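Local structure of glycerate dehydrogenase related protein (Thermoplasma acidophilum, 3GVX) at residues V13-F24 with I269-F280; T50-V60 with I68-A78. The protein probably works as an NAD(P)-dependent reductase of the D-isomer specific 2-hydroxyacid dehydrogenase family, acting on glyoxylate or hydroxypyruvate. One frame throughout, in Å; residues are numbered along the deposited sequence.

Both interactions build the smaller, five-stranded domain, and their centres lie about 15 Å apart. Interaction 1 joins helices 11-20 and 266-279 on one side of the parallel sheet. Interaction 2 joins strands 52-55 and 73-75 of that sheet. Interaction 2 is the more buried, with 9 of 19 touching residues buried against 4 of 14, though it too reaches the surface. Interaction 1 is mostly apolar, counting the aliphatic parts of Arg-277, Gln-270 and Glu-274, with one weak hydrogen bond. Interaction 2 rests on backbone hydrogen bonds and polar side chains that grip the backbone. Helix 266-279 serves both: Val-276 lies against Met-52, and Leu-271 and Ala-272 meet Asn-77. In sequence, interaction 2 nests inside interaction 1.

Interaction 1 (V13-F24 with I269-F280); sequences VREIAKTVLDGF and IQLAFENVRNFF
Phe-273 and Val-20 interlock as two knobs into holes. The Phe-273 ring sits among Val-13, Ile-16, Ala-17 and Val-20. Ala-17 CB lies over one ring face, offset toward the rim, in a CH-pi contact 4.1 Å from the centroid. Val-13 CG1 and Ile-16 CG2 meet the ring at its edge, and Leu-21 CD1 approaches CD1 of Phe-273 at 3.8 Å. An alanine in place of Phe-273 would probably open a gap between the helices and leave Ala-17 CB without its ring face. Val-20 fills the hole made by Gln-270, Phe-273, Glu-274 and Arg-277. Its CG1 stands anti to the backbone N (chi1 171°) and lies 3.7 Å from CG of Glu-274. Toward the N-terminal ends of the two segments, Ile-16 CD1 touches Ile-269 CG2 at 4.1 Å.

The two helices run nearly parallel, crossing at -27° with axes 9.6 Å apart. They pack side by side on one side of the parallel sheet: Phe-273 reaches Val-39, Ala-17 reaches Trp-28 and Val-276 reaches Met-52. This is the smaller alpha/beta domain, set beside a Rossmann-type domain that probably binds NAD, as in D-isomer specific 2-hydroxyacid dehydrogenases.

Past the end of helix 11-20, Leu-21 CD2 packs on Arg-277 CB at 3.6 Å. CD2 also lies over the centre of the Phe-24 ring. Phe-24 CE1 in turn stands over one face of the Arg-277 guanidinium.

Polar contact is slight. Arg-277 NH1 gives a weak hydrogen bond to Val-20 O (3.4 Å), and its NH2 is held in a salt bridge by Glu-281. Asp-22 OD2 is 4.4 Å from Arg-277 NH1, beyond a salt bridge.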
loop_
_atom_site.group_PDB
_atom_site.type_symbol
_atom_site.label_atom_id
_atom_site.label_comp_id
_atom_site.label_asym_id
_atom_site.label_seq_id
_atom_site.Cartn_x
_atom_site.Cartn_y
_atom_site.Cartn_z
ATOM N N VAL B 13 -25.871 7.900 10.080
ATOM C CA VAL B 13 -25.406 9.198 9.648
ATOM C C VAL B 13 -25.334 10.088 10.881
ATOM O O VAL B 13 -24.321 10.724 11.141
ATOM C CB VAL B 13 -26.373 9.770 8.588
ATOM C CG1 VAL B 13 -25.882 11.118 8.092
ATOM C CG2 VAL B 13 -26.544 8.754 7.437
ATOM N N ARG B 14 -26.396 10.088 11.672
ATOM C CA ARG B 14 -26.425 10.899 12.876
ATOM C C ARG B 14 -25.297 10.633 13.854
ATOM O O ARG B 14 -24.716 11.576 14.375
ATOM C CB ARG B 14 -27.765 10.747 13.580
ATOM C CG ARG B 14 -28.736 11.853 13.274
ATOM C CD ARG B 14 -30.075 11.323 12.855
ATOM N NE ARG B 14 -31.109 12.299 13.165
ATOM C CZ ARG B 14 -32.170 12.547 12.413
ATOM N NH1 ARG B 14 -32.350 11.890 11.285
ATOM N NH2 ARG B 14 -33.045 13.454 12.801
ATOM N N GLU B 15 -24.969 9.368 14.106
ATOM C CA GLU B 15 -23.879 9.083 15.038
ATOM C C GLU B 15 -22.574 9.659 14.533
ATOM O O GLU B 15 -21.875 10.361 15.259
ATOM C CB GLU B 15 -23.683 7.578 15.282
ATOM C CG GLU B 15 -22.726 7.341 16.460
ATOM C CD GLU B 15 -22.285 5.891 16.659
ATOM O OE1 GLU B 15 -21.523 5.638 17.623
ATOM O OE2 GLU B 15 -22.691 5.009 15.868
ATOM N N ILE B 16 -22.245 9.338 13.288
ATOM C CA ILE B 16 -21.038 9.839 12.636
ATOM C C ILE B 16 -20.973 11.340 12.860
ATOM O O ILE B 16 -19.950 11.885 13.283
ATOM C CB ILE B 16 -21.086 9.600 11.118
ATOM C CG1 ILE B 16 -21.179 8.105 10.835
ATOM C CG2 ILE B 16 -19.898 10.271 10.449
ATOM C CD1 ILE B 16 -21.115 7.736 9.373
ATOM N N ALA B 17 -22.091 11.996 12.570
ATOM C CA ALA B 17 -22.203 13.425 12.752
ATOM C C ALA B 17 -21.901 13.830 14.195
ATOM O O ALA B 17 -21.049 14.680 14.418
ATOM C CB ALA B 17 -23.588 13.899 12.322
ATOM N N LYS B 18 -22.553 13.218 15.185
ATOM C CA LYS B 18 -22.246 13.617 16.564
ATOM C C LYS B 18 -20.802 13.353 16.934
ATOM O O LYS B 18 -20.242 14.066 17.757
ATOM C CB LYS B 18 -23.110 12.918 17.628
ATOM C CG LYS B 18 -24.466 12.407 17.202
ATOM C CD LYS B 18 -25.399 12.180 18.416
ATOM C CE LYS B 18 -24.829 11.246 19.521
ATOM N NZ LYS B 18 -23.646 10.394 19.145
ATOM N N THR B 19 -20.180 12.329 16.363
ATOM C CA THR B 19 -18.795 12.098 16.745
ATOM C C THR B 19 -17.903 13.133 16.094
ATOM O O THR B 19 -17.124 13.794 16.776
ATOM C CB THR B 19 -18.254 10.699 16.370
ATOM O OG1 THR B 19 -19.143 9.685 16.851
ATOM C CG2 THR B 19 -16.873 10.497 17.014
ATOM N N VAL B 20 -18.022 13.293 14.780
ATOM C CA VAL B 20 -17.199 14.258 14.065
ATOM C C VAL B 20 -17.473 15.699 14.457
ATOM O O VAL B 20 -16.552 16.488 14.614
ATOM C CB VAL B 20 -17.391 14.157 12.529
ATOM C CG1 VAL B 20 -16.679 15.321 11.844
ATOM C CG2 VAL B 20 -16.887 12.817 12.005
ATOM N N LEU B 21 -18.744 16.047 14.603
ATOM C CA LEU B 21 -19.106 17.417 14.939
ATOM C C LEU B 21 -19.497 17.615 16.396
ATOM O O LEU B 21 -20.334 18.451 16.717
ATOM C CB LEU B 21 -20.224 17.906 14.015
ATOM C CG LEU B 21 -19.731 17.932 12.566
ATOM C CD1 LEU B 21 -20.915 17.993 11.624
ATOM C CD2 LEU B 21 -18.750 19.093 12.379
ATOM N N ASP B 22 -18.891 16.834 17.279
ATOM C CA ASP B 22 -19.179 16.964 18.697
ATOM C C ASP B 22 -18.610 18.316 19.119
ATOM O O ASP B 22 -17.410 18.566 19.031
ATOM C CB ASP B 22 -18.565 15.772 19.462
ATOM C CG ASP B 22 -17.398 16.155 20.353
ATOM O OD1 ASP B 22 -17.603 16.336 21.570
ATOM O OD2 ASP B 22 -16.270 16.272 19.835
ATOM N N GLY B 23 -19.502 19.206 19.534
ATOM C CA GLY B 23 -19.106 20.550 19.915
ATOM C C GLY B 23 -19.751 21.583 18.999
ATOM O O GLY B 23 -19.407 22.763 19.013
ATOM N N PHE B 24 -20.680 21.105 18.177
ATOM C CA PHE B 24 -21.453 21.933 17.262
ATOM C C PHE B 24 -22.866 21.517 17.539
ATOM O O PHE B 24 -23.129 20.349 17.814
ATOM C CB PHE B 24 -21.187 21.617 15.782
ATOM C CG PHE B 24 -19.824 21.987 15.302
ATOM C CD1 PHE B 24 -18.708 21.365 15.832
ATOM C CD2 PHE B 24 -19.648 22.930 14.283
ATOM C CE1 PHE B 24 -17.444 21.666 15.369
ATOM C CE2 PHE B 24 -18.373 23.237 13.805
ATOM C CZ PHE B 24 -17.273 22.604 14.352
ATOM N N ILE B 269 -19.860 10.325 3.319
ATOM C CA ILE B 269 -20.615 11.118 4.278
ATOM C C ILE B 269 -19.776 11.595 5.458
ATOM O O ILE B 269 -19.923 12.724 5.908
ATOM C CB ILE B 269 -21.901 10.361 4.748
ATOM C CG1 ILE B 269 -22.833 11.340 5.474
ATOM C CG2 ILE B 269 -21.542 9.123 5.564
ATOM C CD1 ILE B 269 -23.399 12.431 4.553
ATOM N N GLN B 270 -18.858 10.760 5.931
ATOM C CA GLN B 270 -18.001 11.158 7.043
ATOM C C GLN B 270 -17.031 12.249 6.645
ATOM O O GLN B 270 -16.804 13.187 7.396
ATOM C CB GLN B 270 -17.215 9.971 7.577
ATOM C CG GLN B 270 -16.496 10.267 8.871
ATOM C CD GLN B 270 -15.905 9.019 9.484
ATOM O OE1 GLN B 270 -16.527 7.955 9.469
ATOM N NE2 GLN B 270 -14.705 9.141 10.033
ATOM N N LEU B 271 -16.445 12.106 5.463
ATOM C CA LEU B 271 -15.506 13.105 4.956
ATOM C C LEU B 271 -16.223 14.447 4.794
ATOM O O LEU B 271 -15.635 15.503 5.024
ATOM C CB LEU B 271 -14.900 12.649 3.618
ATOM C CG LEU B 271 -13.990 11.408 3.685
ATOM C CD1 LEU B 271 -13.789 10.834 2.285
ATOM C CD2 LEU B 271 -12.661 11.773 4.355
ATOM N N ALA B 272 -17.499 14.394 4.413
ATOM C CA ALA B 272 -18.303 15.604 4.247
ATOM C C ALA B 272 -18.403 16.350 5.576
ATOM O O ALA B 272 -18.112 17.537 5.643
ATOM C CB ALA B 272 -19.704 15.254 3.711
ATOM N N PHE B 273 -18.779 15.655 6.644
ATOM C CA PHE B 273 -18.885 16.313 7.950
ATOM C C PHE B 273 -17.545 16.789 8.461
ATOM O O PHE B 273 -17.439 17.838 9.091
ATOM C CB PHE B 273 -19.505 15.387 9.012
ATOM C CG PHE B 273 -20.950 15.059 8.774
ATOM C CD1 PHE B 273 -21.864 16.045 8.460
ATOM C CD2 PHE B 273 -21.397 13.761 8.854
ATOM C CE1 PHE B 273 -23.192 15.736 8.222
ATOM C CE2 PHE B 273 -22.720 13.456 8.621
ATOM C CZ PHE B 273 -23.613 14.448 8.302
ATOM N N GLU B 274 -16.519 16.000 8.192
ATOM C CA GLU B 274 -15.184 16.349 8.618
ATOM C C GLU B 274 -14.730 17.641 7.981
ATOM O O GLU B 274 -14.126 18.475 8.646
ATOM C CB GLU B 274 -14.208 15.212 8.317
ATOM C CG GLU B 274 -14.351 14.082 9.315
ATOM C CD GLU B 274 -13.390 12.918 9.083
ATOM O OE1 GLU B 274 -12.954 12.699 7.937
ATOM O OE2 GLU B 274 -13.077 12.203 10.055
ATOM N N ASN B 275 -15.044 17.833 6.707
ATOM C CA ASN B 275 -14.645 19.072 6.069
ATOM C C ASN B 275 -15.340 20.248 6.722
ATOM O O ASN B 275 -14.804 21.343 6.745
ATOM C CB ASN B 275 -14.957 19.090 4.574
ATOM C CG ASN B 275 -14.247 20.226 3.862
ATOM O OD1 ASN B 275 -14.863 21.028 3.156
ATOM N ND2 ASN B 275 -12.932 20.298 4.049
ATOM N N VAL B 276 -16.543 20.023 7.235
ATOM C CA VAL B 276 -17.296 21.079 7.906
ATOM C C VAL B 276 -16.577 21.517 9.173
ATOM O O VAL B 276 -16.433 22.700 9.458
ATOM C CB VAL B 276 -18.717 20.602 8.268
ATOM C CG1 VAL B 276 -19.329 21.538 9.313
ATOM C CG2 VAL B 276 -19.584 20.532 7.005
ATOM N N ARG B 277 -16.128 20.528 9.924
ATOM C CA ARG B 277 -15.401 20.752 11.149
ATOM C C ARG B 277 -14.073 21.449 10.867
ATOM O O ARG B 277 -13.683 22.375 11.568
ATOM C CB ARG B 277 -15.226 19.401 11.851
ATOM C CG ARG B 277 -13.837 19.027 12.258
ATOM C CD ARG B 277 -13.909 18.477 13.660
ATOM N NE ARG B 277 -13.585 19.498 14.652
ATOM C CZ ARG B 277 -13.790 19.372 15.958
ATOM N NH1 ARG B 277 -14.341 18.265 16.438
ATOM N NH2 ARG B 277 -13.405 20.336 16.786
ATOM N N ASN B 278 -13.400 21.014 9.808
ATOM C CA ASN B 278 -12.123 21.595 9.415
ATOM C C ASN B 278 -12.288 23.001 8.897
ATOM O O ASN B 278 -11.453 23.865 9.126
ATOM C CB ASN B 278 -11.465 20.747 8.343
ATOM C CG ASN B 278 -10.956 19.448 8.884
ATOM O OD1 ASN B 278 -10.534 18.567 8.131
ATOM N ND2 ASN B 278 -10.981 19.315 10.203
ATOM N N PHE B 279 -13.383 23.222 8.193
ATOM C CA PHE B 279 -13.660 24.531 7.661
ATOM C C PHE B 279 -13.763 25.528 8.789
ATOM O O PHE B 279 -13.275 26.641 8.676
ATOM C CB PHE B 279 -14.959 24.537 6.864
ATOM C CG PHE B 279 -15.294 25.878 6.283
ATOM C CD1 PHE B 279 -14.782 26.271 5.057
ATOM C CD2 PHE B 279 -16.095 26.766 6.982
ATOM C CE1 PHE B 279 -15.067 27.531 4.543
ATOM C CE2 PHE B 279 -16.379 28.020 6.475
ATOM C CZ PHE B 279 -15.869 28.405 5.259
ATOM N N PHE B 280 -14.389 25.129 9.887
ATOM C CA PHE B 280 -14.536 26.057 10.982
ATOM C C PHE B 280 -13.363 26.231 11.931
ATOM O O PHE B 280 -13.410 27.087 12.805
ATOM C CB PHE B 280 -15.862 25.808 11.711
ATOM C CG PHE B 280 -17.043 26.328 10.942
ATOM C CD1 PHE B 280 -17.853 25.473 10.205
ATOM C CD2 PHE B 280 -17.257 27.700 10.834
ATOM C CE1 PHE B 280 -18.848 25.972 9.364
ATOM C CE2 PHE B 280 -18.254 28.204 9.999
ATOM C CZ PHE B 280 -19.049 27.335 9.260
#

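Interaction 2 (T50-V60 with I68-A78); sequences TKMIQAISAGV and IPENVVLCSNA
Ile-53 meets Val-72 and Leu-74 beside a backbone that bonds strand 52-55 to strand 73-75 in parallel register. Ile-53 N donates to Val-73 O, and Ile-53 O accepts from Cys-75 N, both at 2.8 Å. With CG1 anti to the carbonyl carbon (chi1 -58°), CD1 packs on Val-72 CG1 at 3.6 Å and meets Ile-68 CD1 tip to tip. CG2 touches Leu-74 CD1. Strand 37-40 flanks strand 52-55, and strand 73-75 is outermost in this sheet within the chain.

Cys-75 lies on the other face, the side of Met-52 and Gln-54. Its CB touches Gln-54 OE1 at 3.5 Å. Gln-54 folds back so that NE2 makes a straight bond to Ala-55 O and a weak one to Ser-76 O.

Asn-77 locks the loops beyond the strands. Its N donates to Ser-57 O at 2.8 Å. Its ND2 donates to Ile-56 O at 2.9 Å from above the carbonyl plane, and also to Ala-268 O. One amide thus ties both loops to the start of helix 266-279. Backbone N and side-chain amide of Asn-77 together satisfy two carbonyls where regular strand pairing has stopped.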
loop_
_atom_site.group_PDB
_atom_site.type_symbol
_atom_site.label_atom_id
_atom_site.label_comp_id
_atom_site.label_asym_id
_atom_site.label_seq_id
_atom_site.Cartn_x
_atom_site.Cartn_y
_atom_site.Cartn_z
ATOM N N THR B 50 -26.075 31.986 7.228
ATOM C CA THR B 50 -25.340 31.083 6.347
ATOM C C THR B 50 -23.942 31.566 5.998
ATOM O O THR B 50 -23.754 32.683 5.520
ATOM C CB THR B 50 -26.071 30.854 5.008
ATOM O OG1 THR B 50 -27.470 30.649 5.233
ATOM C CG2 THR B 50 -25.482 29.647 4.298
ATOM N N LYS B 51 -22.959 30.711 6.232
ATOM C CA LYS B 51 -21.578 31.032 5.911
ATOM C C LYS B 51 -21.014 29.982 5.008
ATOM O O LYS B 51 -20.170 30.249 4.174
ATOM C CB LYS B 51 -20.715 31.030 7.153
ATOM C CG LYS B 51 -20.975 32.099 8.143
ATOM C CD LYS B 51 -20.073 31.822 9.314
ATOM C CE LYS B 51 -19.998 32.990 10.253
ATOM N NZ LYS B 51 -19.090 32.637 11.372
HETATM N N MSE B 52 -21.485 28.764 5.201
HETATM C CA MSE B 52 -20.941 27.660 4.445
HETATM C C MSE B 52 -21.922 26.575 4.084
HETATM O O MSE B 52 -22.749 26.170 4.895
HETATM C CB MSE B 52 -19.755 27.069 5.221
HETATM C CG MSE B 52 -19.054 25.865 4.568
HETATM SE SE MSE B 52 -20.062 24.378 4.772
HETATM C CE MSE B 52 -19.119 23.282 5.227
ATOM N N ILE B 53 -21.785 26.089 2.858
ATOM C CA ILE B 53 -22.627 25.028 2.354
ATOM C C ILE B 53 -21.756 23.877 1.899
ATOM O O ILE B 53 -20.865 24.044 1.068
ATOM C CB ILE B 53 -23.487 25.535 1.181
ATOM C CG1 ILE B 53 -24.340 26.716 1.663
ATOM C CG2 ILE B 53 -24.358 24.410 0.630
ATOM C CD1 ILE B 53 -25.163 27.383 0.596
ATOM N N GLN B 54 -22.021 22.702 2.452
ATOM C CA GLN B 54 -21.248 21.506 2.137
ATOM C C GLN B 54 -22.031 20.423 1.400
ATOM O O GLN B 54 -22.905 19.783 1.982
ATOM C CB GLN B 54 -20.680 20.909 3.422
ATOM C CG GLN B 54 -19.898 19.638 3.202
ATOM C CD GLN B 54 -18.510 19.892 2.665
ATOM O OE1 GLN B 54 -17.693 20.555 3.305
ATOM N NE2 GLN B 54 -18.234 19.365 1.473
ATOM N N ALA B 55 -21.711 20.211 0.127
ATOM C CA ALA B 55 -22.347 19.169 -0.666
ATOM C C ALA B 55 -21.665 17.861 -0.257
ATOM O O ALA B 55 -20.479 17.844 0.081
ATOM C CB ALA B 55 -22.132 19.424 -2.156
ATOM N N ILE B 56 -22.407 16.764 -0.272
ATOM C CA ILE B 56 -21.816 15.490 0.114
ATOM C C ILE B 56 -21.334 14.738 -1.107
ATOM O O ILE B 56 -20.676 13.719 -0.989
ATOM C CB ILE B 56 -22.810 14.609 0.879
ATOM C CG1 ILE B 56 -24.019 14.315 -0.001
ATOM C CG2 ILE B 56 -23.206 15.299 2.172
ATOM C CD1 ILE B 56 -24.744 13.043 0.342
ATOM N N SER B 57 -21.666 15.249 -2.288
ATOM C CA SER B 57 -21.238 14.619 -3.535
ATOM C C SER B 57 -19.898 15.191 -3.984
ATOM O O SER B 57 -19.437 16.204 -3.455
ATOM C CB SER B 57 -22.294 14.808 -4.631
ATOM O OG SER B 57 -22.512 16.175 -4.898
ATOM N N ALA B 58 -19.291 14.544 -4.973
ATOM C CA ALA B 58 -17.997 14.955 -5.517
ATOM C C ALA B 58 -18.096 16.228 -6.345
ATOM O O ALA B 58 -17.214 17.084 -6.291
ATOM C CB ALA B 58 -17.420 13.829 -6.359
ATOM N N GLY B 59 -19.180 16.344 -7.104
ATOM C CA GLY B 59 -19.399 17.512 -7.943
ATOM C C GLY B 59 -20.589 18.358 -7.516
ATOM O O GLY B 59 -21.483 17.901 -6.797
ATOM N N VAL B 60 -20.601 19.601 -7.977
ATOM C CA VAL B 60 -21.659 20.531 -7.643
ATOM C C VAL B 60 -22.396 21.053 -8.865
ATOM O O VAL B 60 -23.218 21.952 -8.756
ATOM C CB VAL B 60 -21.099 21.739 -6.912
ATOM C CG1 VAL B 60 -20.483 21.323 -5.581
ATOM C CG2 VAL B 60 -20.082 22.431 -7.810
ATOM N N ILE B 68 -25.852 31.199 -5.291
ATOM C CA ILE B 68 -25.252 31.317 -3.973
ATOM C C ILE B 68 -24.621 32.689 -3.751
ATOM O O ILE B 68 -23.731 33.103 -4.478
ATOM C CB ILE B 68 -24.215 30.193 -3.716
ATOM C CG1 ILE B 68 -24.945 28.847 -3.695
ATOM C CG2 ILE B 68 -23.479 30.447 -2.418
ATOM C CD1 ILE B 68 -24.071 27.640 -3.377
ATOM N N PRO B 69 -25.087 33.405 -2.723
ATOM C CA PRO B 69 -24.568 34.735 -2.400
ATOM C C PRO B 69 -23.042 34.752 -2.251
ATOM O O PRO B 69 -22.427 33.785 -1.803
ATOM C CB PRO B 69 -25.290 35.087 -1.101
ATOM C CG PRO B 69 -26.560 34.296 -1.203
ATOM C CD PRO B 69 -26.080 32.978 -1.729
ATOM N N GLU B 70 -22.447 35.871 -2.643
ATOM C CA GLU B 70 -21.004 36.071 -2.592
ATOM C C GLU B 70 -20.280 35.703 -1.295
ATOM O O GLU B 70 -19.165 35.208 -1.342
ATOM C CB GLU B 70 -20.683 37.527 -2.937
ATOM C CG GLU B 70 -19.216 37.884 -2.892
ATOM C CD GLU B 70 -18.390 37.224 -4.015
ATOM O OE1 GLU B 70 -18.960 36.676 -4.981
ATOM O OE2 GLU B 70 -17.148 37.260 -3.940
ATOM N N ASN B 71 -20.898 35.940 -0.143
ATOM C CA ASN B 71 -20.246 35.635 1.133
ATOM C C ASN B 71 -20.306 34.174 1.574
ATOM O O ASN B 71 -19.622 33.777 2.513
ATOM C CB ASN B 71 -20.840 36.491 2.238
ATOM C CG ASN B 71 -22.321 36.252 2.411
ATOM O OD1 ASN B 71 -23.122 36.530 1.515
ATOM N ND2 ASN B 71 -22.694 35.713 3.560
ATOM N N VAL B 72 -21.133 33.388 0.894
ATOM C CA VAL B 72 -21.319 31.979 1.229
ATOM C C VAL B 72 -20.388 31.057 0.459
ATOM O O VAL B 72 -20.378 31.028 -0.773
ATOM C CB VAL B 72 -22.786 31.534 0.973
ATOM C CG1 VAL B 72 -22.992 30.100 1.462
ATOM C CG2 VAL B 72 -23.756 32.508 1.662
ATOM N N VAL B 73 -19.608 30.292 1.201
ATOM C CA VAL B 73 -18.667 29.377 0.595
ATOM C C VAL B 73 -19.283 28.013 0.316
ATOM O O VAL B 73 -19.862 27.373 1.198
ATOM C CB VAL B 73 -17.420 29.221 1.490
ATOM C CG1 VAL B 73 -16.508 28.120 0.946
ATOM C CG2 VAL B 73 -16.683 30.566 1.574
ATOM N N LEU B 74 -19.165 27.578 -0.931
ATOM C CA LEU B 74 -19.682 26.282 -1.335
ATOM C C LEU B 74 -18.526 25.296 -1.422
ATOM O O LEU B 74 -17.563 25.522 -2.151
ATOM C CB LEU B 74 -20.362 26.362 -2.705
ATOM C CG LEU B 74 -20.816 25.021 -3.310
ATOM C CD1 LEU B 74 -21.939 24.391 -2.476
ATOM C CD2 LEU B 74 -21.261 25.258 -4.763
ATOM N N CYS B 75 -18.626 24.204 -0.677
ATOM C CA CYS B 75 -17.608 23.162 -0.683
ATOM C C CYS B 75 -18.228 21.875 -1.205
ATOM O O CYS B 75 -19.423 21.642 -1.043
ATOM C CB CYS B 75 -17.075 22.913 0.726
ATOM S SG CYS B 75 -16.425 24.357 1.521
ATOM N N SER B 76 -17.413 21.043 -1.838
ATOM C CA SER B 76 -17.902 19.774 -2.336
ATOM C C SER B 76 -17.159 18.668 -1.593
ATOM O O SER B 76 -16.321 18.940 -0.742
ATOM C CB SER B 76 -17.720 19.662 -3.858
ATOM O OG SER B 76 -16.368 19.694 -4.226
ATOM N N ASN B 77 -17.456 17.423 -1.931
ATOM C CA ASN B 77 -16.858 16.288 -1.232
ATOM C C ASN B 77 -16.345 15.197 -2.182
ATOM O O ASN B 77 -17.042 14.223 -2.437
ATOM C CB ASN B 77 -17.918 15.742 -0.277
ATOM C CG ASN B 77 -17.434 14.591 0.558
ATOM O OD1 ASN B 77 -16.330 14.617 1.099
ATOM N ND2 ASN B 77 -18.281 13.577 0.701
ATOM N N ALA B 78 -15.121 15.372 -2.686
ATOM C CA ALA B 78 -14.512 14.439 -3.640
ATOM C C ALA B 78 -13.340 13.598 -3.128
ATOM O O ALA B 78 -12.750 12.831 -3.884
ATOM C CB ALA B 78 -14.078 15.199 -4.904
HETATM O O HOH W 1 -25.417 34.548 4.182
#